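Local coordinates for protein ribonucleoside-diphosphate reductase small chain 2 (Saccharomyces cerevisiae, PDB 1JK0) that forms part of the ribonucleotide reductase small subunit, supporting folding of its partner small chain and assembly with the large subunits for deoxyribonucleotide synthesis, at residues Val52-Ile62 against Phe119-Val130. Numbering follows the deposited sequence.
Sequences VEASFWTAEEI and FQIMMENIYSEV
Trp57 and Met123 form the centre of this contact, the methionine methyl lying over one face of the indole. Met123 CE sits 3.6 Å from the centroid of the five-membered ring, 26° off its normal, a CH-pi contact. The Met123 chain is bent at both chi2 and chi3, which brings the methyl up to that face. Tyr127 lies beyond, its plane turned 26° from the indole six-membered ring but slid aside, so the two rings barely overlap at a centroid separation of 5.5 Å. Trp57 NE1 and Tyr127 OH are both hydrogen-bonded to Asp219 OD2, which ties the two aromatic residues to a common carboxylate. Replacing Trp57 by an alanine is likely to leave a gap over the Met123 methyl and Asp219 without its indole N-H partner.

Met122 and Met123 both make Met-aromatic contacts with Phe56, the Met122 sulfur at the ring edge and 5.2 Å from the centroid, while Ile126 CD1 approaches Phe56 CE1 at 3.8 Å. Beside the C-terminal end of helix 43-54, Phe119 presents its ring edge to Phe56 CB, takes the backbone N of Glu53 over one face and packs CD2 against Val52 CG2 at 3.5 Å. Farther along, the Ala59 methyl rests against the Glu129 carboxylate, and Ile62 CD1 touches Val130 CG2 at 3.9 Å.

Glu60 and Glu129 bring like charges close together, but each carboxylate has a salt bridge to a basic side chain of the other protein's chain, which probably offsets their repulsion. The extended run after helix 43-54 thus lies along helix 111-138 in the ferritin-like helical fold, where the Tyr127 side chain comes within about 4 Å of that of Tyr131, the predicted active-site residue; Trp57 and Ile62 also touch helix 207-232, while Phe56 stacks on an aromatic ring of the partner chain.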
ATOM      1  N   VAL B  52      15.951  -2.434  -1.593  1.00 22.45           N
ATOM      2  CA  VAL B  52      15.021  -3.494  -1.967  1.00 21.52           C
ATOM      3  C   VAL B  52      14.161  -3.031  -3.137  1.00 21.63           C
ATOM      4  O   VAL B  52      13.749  -3.850  -3.947  1.00 21.23           O
ATOM      5  CB  VAL B  52      14.108  -3.967  -0.773  1.00 20.58           C
ATOM      6  CG1 VAL B  52      14.974  -4.407   0.388  1.00 22.11           C
ATOM      7  CG2 VAL B  52      13.162  -2.869  -0.351  1.00 18.12           C
ATOM      8  N   GLU B  53      13.907  -1.722  -3.229  1.00 22.34           N
ATOM      9  CA  GLU B  53      13.099  -1.171  -4.320  1.00 21.68           C
ATOM     10  C   GLU B  53      13.808  -1.430  -5.663  1.00 21.87           C
ATOM     11  O   GLU B  53      13.165  -1.712  -6.670  1.00 21.13           O
ATOM     12  CB  GLU B  53      12.874   0.341  -4.137  1.00 21.78           C
ATOM     13  CG  GLU B  53      11.739   0.954  -5.009  1.00 21.41           C
ATOM     14  CD  GLU B  53      11.681   2.494  -4.975  1.00 22.72           C
ATOM     15  OE1 GLU B  53      12.281   3.115  -4.070  1.00 23.44           O
ATOM     16  OE2 GLU B  53      11.026   3.094  -5.855  1.00 22.04           O
ATOM     17  N   ALA B  54      15.132  -1.349  -5.669  1.00 21.33           N
ATOM     18  CA  ALA B  54      15.902  -1.581  -6.890  1.00 22.31           C
ATOM     19  C   ALA B  54      15.901  -3.038  -7.343  1.00 23.88           C
ATOM     20  O   ALA B  54      16.077  -3.313  -8.530  1.00 25.95           O
ATOM     21  CB  ALA B  54      17.336  -1.122  -6.698  1.00 20.52           C
ATOM     22  N   SER B  55      15.698  -3.965  -6.411  1.00 23.29           N
ATOM     23  CA  SER B  55      15.701  -5.387  -6.735  1.00 23.71           C
ATOM     24  C   SER B  55      14.336  -5.943  -7.128  1.00 24.28           C
ATOM     25  O   SER B  55      14.202  -7.150  -7.366  1.00 25.97           O
ATOM     26  CB  SER B  55      16.217  -6.191  -5.543  1.00 27.37           C
ATOM     27  OG  SER B  55      15.198  -6.356  -4.547  1.00 31.64           O
ATOM     28  N   PHE B  56      13.325  -5.084  -7.181  1.00 22.26           N
ATOM     29  CA  PHE B  56      11.985  -5.519  -7.545  1.00 22.12           C
ATOM     30  C   PHE B  56      11.947  -6.489  -8.747  1.00 23.62           C
ATOM     31  O   PHE B  56      12.409  -6.168  -9.843  1.00 24.95           O
ATOM     32  CB  PHE B  56      11.125  -4.292  -7.832  1.00 21.63           C
ATOM     33  CG  PHE B  56       9.775  -4.611  -8.389  1.00 22.38           C
ATOM     34  CD1 PHE B  56       8.801  -5.201  -7.594  1.00 24.04           C
ATOM     35  CD2 PHE B  56       9.480  -4.342  -9.712  1.00 21.77           C
ATOM     36  CE1 PHE B  56       7.544  -5.522  -8.111  1.00 23.24           C
ATOM     37  CE2 PHE B  56       8.234  -4.656 -10.239  1.00 23.52           C
ATOM     38  CZ  PHE B  56       7.263  -5.251  -9.435  1.00 23.51           C
ATOM     39  N   TRP B  57      11.402  -7.681  -8.528  1.00 23.09           N
ATOM     40  CA  TRP B  57      11.282  -8.681  -9.583  1.00 22.69           C
ATOM     41  C   TRP B  57       9.883  -9.308  -9.506  1.00 23.44           C
ATOM     42  O   TRP B  57       9.157  -9.136  -8.514  1.00 21.82           O
ATOM     43  CB  TRP B  57      12.355  -9.765  -9.430  1.00 22.57           C
ATOM     44  CG  TRP B  57      12.356 -10.457  -8.092  1.00 26.64           C
ATOM     45  CD1 TRP B  57      12.842  -9.968  -6.908  1.00 27.15           C
ATOM     46  CD2 TRP B  57      11.820 -11.760  -7.799  1.00 26.98           C
ATOM     47  NE1 TRP B  57      12.644 -10.887  -5.902  1.00 28.13           N
ATOM     48  CE2 TRP B  57      12.023 -11.993  -6.421  1.00 27.57           C
ATOM     49  CE3 TRP B  57      11.188 -12.751  -8.570  1.00 25.08           C
ATOM     50  CZ2 TRP B  57      11.620 -13.185  -5.796  1.00 28.47           C
ATOM     51  CZ3 TRP B  57      10.788 -13.928  -7.954  1.00 25.16           C
ATOM     52  CH2 TRP B  57      11.007 -14.138  -6.576  1.00 28.12           C
ATOM     53  N   THR B  58       9.500 -10.035 -10.546  1.00 23.04           N
ATOM     54  CA  THR B  58       8.182 -10.649 -10.564  1.00 24.80           C
ATOM     55  C   THR B  58       8.214 -12.120 -10.996  1.00 27.35           C
ATOM     56  O   THR B  58       9.250 -12.635 -11.430  1.00 27.93           O
ATOM     57  CB  THR B  58       7.255  -9.880 -11.499  1.00 24.78           C
ATOM     58  OG1 THR B  58       7.794  -9.899 -12.830  1.00 24.45           O
ATOM     59  CG2 THR B  58       7.105  -8.428 -11.016  1.00 23.86           C
ATOM     60  N   ALA B  59       7.086 -12.806 -10.847  1.00 28.42           N
ATOM     61  CA  ALA B  59       7.006 -14.206 -11.237  1.00 30.41           C
ATOM     62  C   ALA B  59       7.282 -14.340 -12.755  1.00 31.34           C
ATOM     63  O   ALA B  59       7.991 -15.255 -13.199  1.00 31.32           O
ATOM     64  CB  ALA B  59       5.625 -14.759 -10.872  1.00 28.85           C
ATOM     65  N   GLU B  60       6.741 -13.407 -13.537  1.00 31.15           N
ATOM     66  CA  GLU B  60       6.933 -13.414 -14.984  1.00 31.76           C
ATOM     67  C   GLU B  60       8.408 -13.426 -15.365  1.00 33.83           C
ATOM     68  O   GLU B  60       8.779 -14.002 -16.376  1.00 35.42           O
ATOM     69  CB  GLU B  60       6.276 -12.193 -15.635  1.00 30.22           C
ATOM     70  CG  GLU B  60       4.755 -12.230 -15.738  1.00 30.80           C
ATOM     71  CD  GLU B  60       4.050 -12.064 -14.404  1.00 32.36           C
ATOM     72  OE1 GLU B  60       2.801 -12.101 -14.397  1.00 32.45           O
ATOM     73  OE2 GLU B  60       4.733 -11.893 -13.366  1.00 31.73           O
ATOM     74  N   GLU B  61       9.247 -12.775 -14.568  1.00 35.53           N
ATOM     75  CA  GLU B  61      10.679 -12.726 -14.857  1.00 36.97           C
ATOM     76  C   GLU B  61      11.349 -14.061 -14.578  1.00 38.33           C
ATOM     77  O   GLU B  61      12.573 -14.184 -14.655  1.00 39.03           O
ATOM     78  CB  GLU B  61      11.358 -11.611 -14.042  1.00 36.19           C
ATOM     79  CG  GLU B  61      11.201 -10.233 -14.672  1.00 35.96           C
ATOM     80  CD  GLU B  61      11.947  -9.129 -13.941  1.00 36.97           C
ATOM     81  OE1 GLU B  61      12.173  -8.071 -14.566  1.00 39.85           O
ATOM     82  OE2 GLU B  61      12.301  -9.297 -12.756  1.00 37.32           O
ATOM     83  N   ILE B  62      10.529 -15.059 -14.260  1.00 40.37           N
ATOM     84  CA  ILE B  62      11.010 -16.401 -13.968  1.00 42.82           C
ATOM     85  C   ILE B  62      10.457 -17.408 -14.959  1.00 44.34           C
ATOM     86  O   ILE B  62       9.253 -17.435 -15.220  1.00 44.68           O
ATOM     87  CB  ILE B  62      10.598 -16.836 -12.559  1.00 44.24           C
ATOM     88  CG1 ILE B  62      11.441 -16.090 -11.530  1.00 45.98           C
ATOM     89  CG2 ILE B  62      10.764 -18.337 -12.402  1.00 43.49           C
ATOM     90  CD1 ILE B  62      11.113 -16.437 -10.095  1.00 49.87           C
ATOM     91  N   PHE B 119       6.735  -2.378   0.988  1.00 20.23           N
ATOM     92  CA  PHE B 119       7.399  -3.048  -0.115  1.00 20.34           C
ATOM     93  C   PHE B 119       7.561  -4.513   0.200  1.00 23.06           C
ATOM     94  O   PHE B 119       7.361  -5.381  -0.657  1.00 26.54           O
ATOM     95  CB  PHE B 119       8.775  -2.456  -0.351  1.00 17.84           C
ATOM     96  CG  PHE B 119       9.294  -2.689  -1.725  1.00 11.98           C
ATOM     97  CD1 PHE B 119       8.839  -1.918  -2.778  1.00 12.19           C
ATOM     98  CD2 PHE B 119      10.209  -3.690  -1.976  1.00 12.79           C
ATOM     99  CE1 PHE B 119       9.294  -2.138  -4.075  1.00 14.29           C
ATOM    100  CE2 PHE B 119      10.673  -3.917  -3.277  1.00 13.84           C
ATOM    101  CZ  PHE B 119      10.209  -3.139  -4.326  1.00 11.50           C
ATOM    102  N   GLN B 120       7.943  -4.788   1.437  1.00 23.52           N
ATOM    103  CA  GLN B 120       8.131  -6.155   1.868  1.00 24.01           C
ATOM    104  C   GLN B 120       6.848  -6.965   1.725  1.00 23.91           C
ATOM    105  O   GLN B 120       6.867  -8.002   1.078  1.00 22.36           O
ATOM    106  CB  GLN B 120       8.638  -6.190   3.304  1.00 24.86           C
ATOM    107  CG  GLN B 120       8.813  -7.566   3.847  1.00 25.22           C
ATOM    108  CD  GLN B 120       9.299  -7.544   5.259  1.00 27.68           C
ATOM    109  OE1 GLN B 120       9.233  -8.548   5.959  1.00 29.35           O
ATOM    110  NE2 GLN B 120       9.803  -6.397   5.695  1.00 29.45           N
ATOM    111  N   ILE B 121       5.727  -6.515   2.288  1.00 26.13           N
ATOM    112  CA  ILE B 121       4.518  -7.323   2.117  1.00 28.98           C
ATOM    113  C   ILE B 121       4.171  -7.408   0.642  1.00 28.21           C
ATOM    114  O   ILE B 121       3.631  -8.418   0.199  1.00 31.77           O
ATOM    115  CB  ILE B 121       3.230  -6.807   2.871  1.00 30.28           C
ATOM    116  CG1 ILE B 121       2.455  -5.846   1.980  1.00 31.55           C
ATOM    117  CG2 ILE B 121       3.583  -6.199   4.224  1.00 29.90           C
ATOM    118  CD1 ILE B 121       1.064  -5.491   2.516  1.00 36.33           C
ATOM    119  N   MET B 122       4.470  -6.363  -0.122  1.00 26.73           N
ATOM    120  CA  MET B 122       4.165  -6.388  -1.554  1.00 27.94           C
ATOM    121  C   MET B 122       4.906  -7.535  -2.254  1.00 28.91           C
ATOM    122  O   MET B 122       4.325  -8.268  -3.058  1.00 27.56           O
ATOM    123  CB  MET B 122       4.525  -5.048  -2.202  1.00 28.54           C
ATOM    124  CG  MET B 122       4.337  -4.994  -3.721  1.00 28.85           C
ATOM    125  SD  MET B 122       5.662  -5.826  -4.638  1.00 30.77           S
ATOM    126  CE  MET B 122       6.961  -4.564  -4.578  1.00 28.51           C
ATOM    127  N   MET B 123       6.194  -7.678  -1.942  1.00 29.70           N
ATOM    128  CA  MET B 123       7.028  -8.739  -2.506  1.00 29.15           C
ATOM    129  C   MET B 123       6.612 -10.134  -2.023  1.00 29.33           C
ATOM    130  O   MET B 123       6.778 -11.119  -2.740  1.00 30.28           O
ATOM    131  CB  MET B 123       8.504  -8.508  -2.135  1.00 26.95           C
ATOM    132  CG  MET B 123       9.195  -7.394  -2.901  1.00 25.88           C
ATOM    133  SD  MET B 123       9.023  -7.531  -4.711  1.00 24.15           S
ATOM    134  CE  MET B 123      10.044  -8.937  -5.091  1.00 26.29           C
ATOM    135  N   GLU B 124       6.089 -10.217  -0.801  1.00 29.87           N
ATOM    136  CA  GLU B 124       5.671 -11.494  -0.234  1.00 29.40           C
ATOM    137  C   GLU B 124       4.591 -12.139  -1.060  1.00 28.10           C
ATOM    138  O   GLU B 124       4.541 -13.364  -1.161  1.00 27.44           O
ATOM    139  CB  GLU B 124       5.164 -11.320   1.195  1.00 31.44           C
ATOM    140  CG  GLU B 124       6.247 -11.357   2.253  1.00 36.43           C
ATOM    141  CD  GLU B 124       7.094 -12.611   2.159  1.00 40.90           C
ATOM    142  OE1 GLU B 124       6.566 -13.649   1.701  1.00 43.75           O
ATOM    143  OE2 GLU B 124       8.277 -12.570   2.558  1.00 41.99           O
ATOM    144  N   ASN B 125       3.722 -11.313  -1.643  1.00 26.42           N
ATOM    145  CA  ASN B 125       2.643 -11.812  -2.475  1.00 25.50           C
ATOM    146  C   ASN B 125       3.166 -12.378  -3.777  1.00 25.35           C
ATOM    147  O   ASN B 125       2.582 -13.309  -4.325  1.00 26.31           O
ATOM    148  CB  ASN B 125       1.621 -10.716  -2.742  1.00 28.25           C
ATOM    149  CG  ASN B 125       0.838 -10.367  -1.500  1.00 33.33           C
ATOM    150  OD1 ASN B 125       0.602 -11.243  -0.655  1.00 36.95           O
ATOM    151  ND2 ASN B 125       0.420  -9.103  -1.372  1.00 31.25           N
ATOM    152  N   ILE B 126       4.266 -11.820  -4.272  1.00 23.75           N
ATOM    153  CA  ILE B 126       4.870 -12.310  -5.499  1.00 22.77           C
ATOM    154  C   ILE B 126       5.507 -13.677  -5.186  1.00 25.06           C
ATOM    155  O   ILE B 126       5.458 -14.602  -6.013  1.00 25.75           O
ATOM    156  CB  ILE B 126       5.931 -11.316  -6.015  1.00 22.24           C
ATOM    157  CG1 ILE B 126       5.235 -10.031  -6.495  1.00 23.17           C
ATOM    158  CG2 ILE B 126       6.756 -11.945  -7.149  1.00 21.27           C
ATOM    159  CD1 ILE B 126       6.173  -8.883  -6.873  1.00 20.26           C
ATOM    160  N   TYR B 127       6.085 -13.816  -3.990  1.00 24.17           N
ATOM    161  CA  TYR B 127       6.692 -15.089  -3.608  1.00 24.80           C
ATOM    162  C   TYR B 127       5.560 -16.115  -3.551  1.00 25.69           C
ATOM    163  O   TYR B 127       5.669 -17.208  -4.086  1.00 22.73           O
ATOM    164  CB  TYR B 127       7.373 -14.998  -2.230  1.00 24.33           C
ATOM    165  CG  TYR B 127       8.448 -13.940  -2.115  1.00 25.22           C
ATOM    166  CD1 TYR B 127       8.781 -13.386  -0.873  1.00 22.20           C
ATOM    167  CD2 TYR B 127       9.102 -13.458  -3.252  1.00 24.67           C
ATOM    168  CE1 TYR B 127       9.723 -12.386  -0.772  1.00 22.10           C
ATOM    169  CE2 TYR B 127      10.048 -12.450  -3.156  1.00 25.18           C
ATOM    170  CZ  TYR B 127      10.353 -11.912  -1.917  1.00 25.37           C
ATOM    171  OH  TYR B 127      11.269 -10.873  -1.838  1.00 26.07           O
ATOM    172  N   SER B 128       4.462 -15.733  -2.904  1.00 28.35           N
ATOM    173  CA  SER B 128       3.327 -16.615  -2.761  1.00 29.92           C
ATOM    174  C   SER B 128       2.795 -17.047  -4.129  1.00 31.25           C
ATOM    175  O   SER B 128       2.151 -18.086  -4.246  1.00 32.42           O
ATOM    176  CB  SER B 128       2.240 -15.921  -1.942  1.00 30.37           C
ATOM    177  OG  SER B 128       1.337 -16.869  -1.375  1.00 34.24           O
ATOM    178  N   GLU B 129       3.061 -16.251  -5.161  1.00 33.05           N
ATOM    179  CA  GLU B 129       2.616 -16.586  -6.516  1.00 33.91           C
ATOM    180  C   GLU B 129       3.617 -17.505  -7.187  1.00 34.63           C
ATOM    181  O   GLU B 129       3.251 -18.556  -7.696  1.00 34.90           O
ATOM    182  CB  GLU B 129       2.470 -15.346  -7.408  1.00 34.40           C
ATOM    183  CG  GLU B 129       1.926 -15.706  -8.800  1.00 33.97           C
ATOM    184  CD  GLU B 129       1.903 -14.548  -9.777  1.00 34.12           C
ATOM    185  OE1 GLU B 129       1.597 -13.414  -9.371  1.00 34.33           O
ATOM    186  OE2 GLU B 129       2.163 -14.778 -10.973  1.00 36.68           O
ATOM    187  N   VAL B 130       4.882 -17.100  -7.213  1.00 35.42           N
ATOM    188  CA  VAL B 130       5.879 -17.937  -7.846  1.00 38.79           C
ATOM    189  C   VAL B 130       5.822 -19.333  -7.238  1.00 40.48           C
ATOM    190  O   VAL B 130       5.824 -20.321  -7.969  1.00 41.22           O
ATOM    191  CB  VAL B 130       7.304 -17.326  -7.734  1.00 38.16           C
ATOM    192  CG1 VAL B 130       7.544 -16.820  -6.357  1.00 40.56           C
ATOM    193  CG2 VAL B 130       8.348 -18.361  -8.095  1.00 38.20           C
TER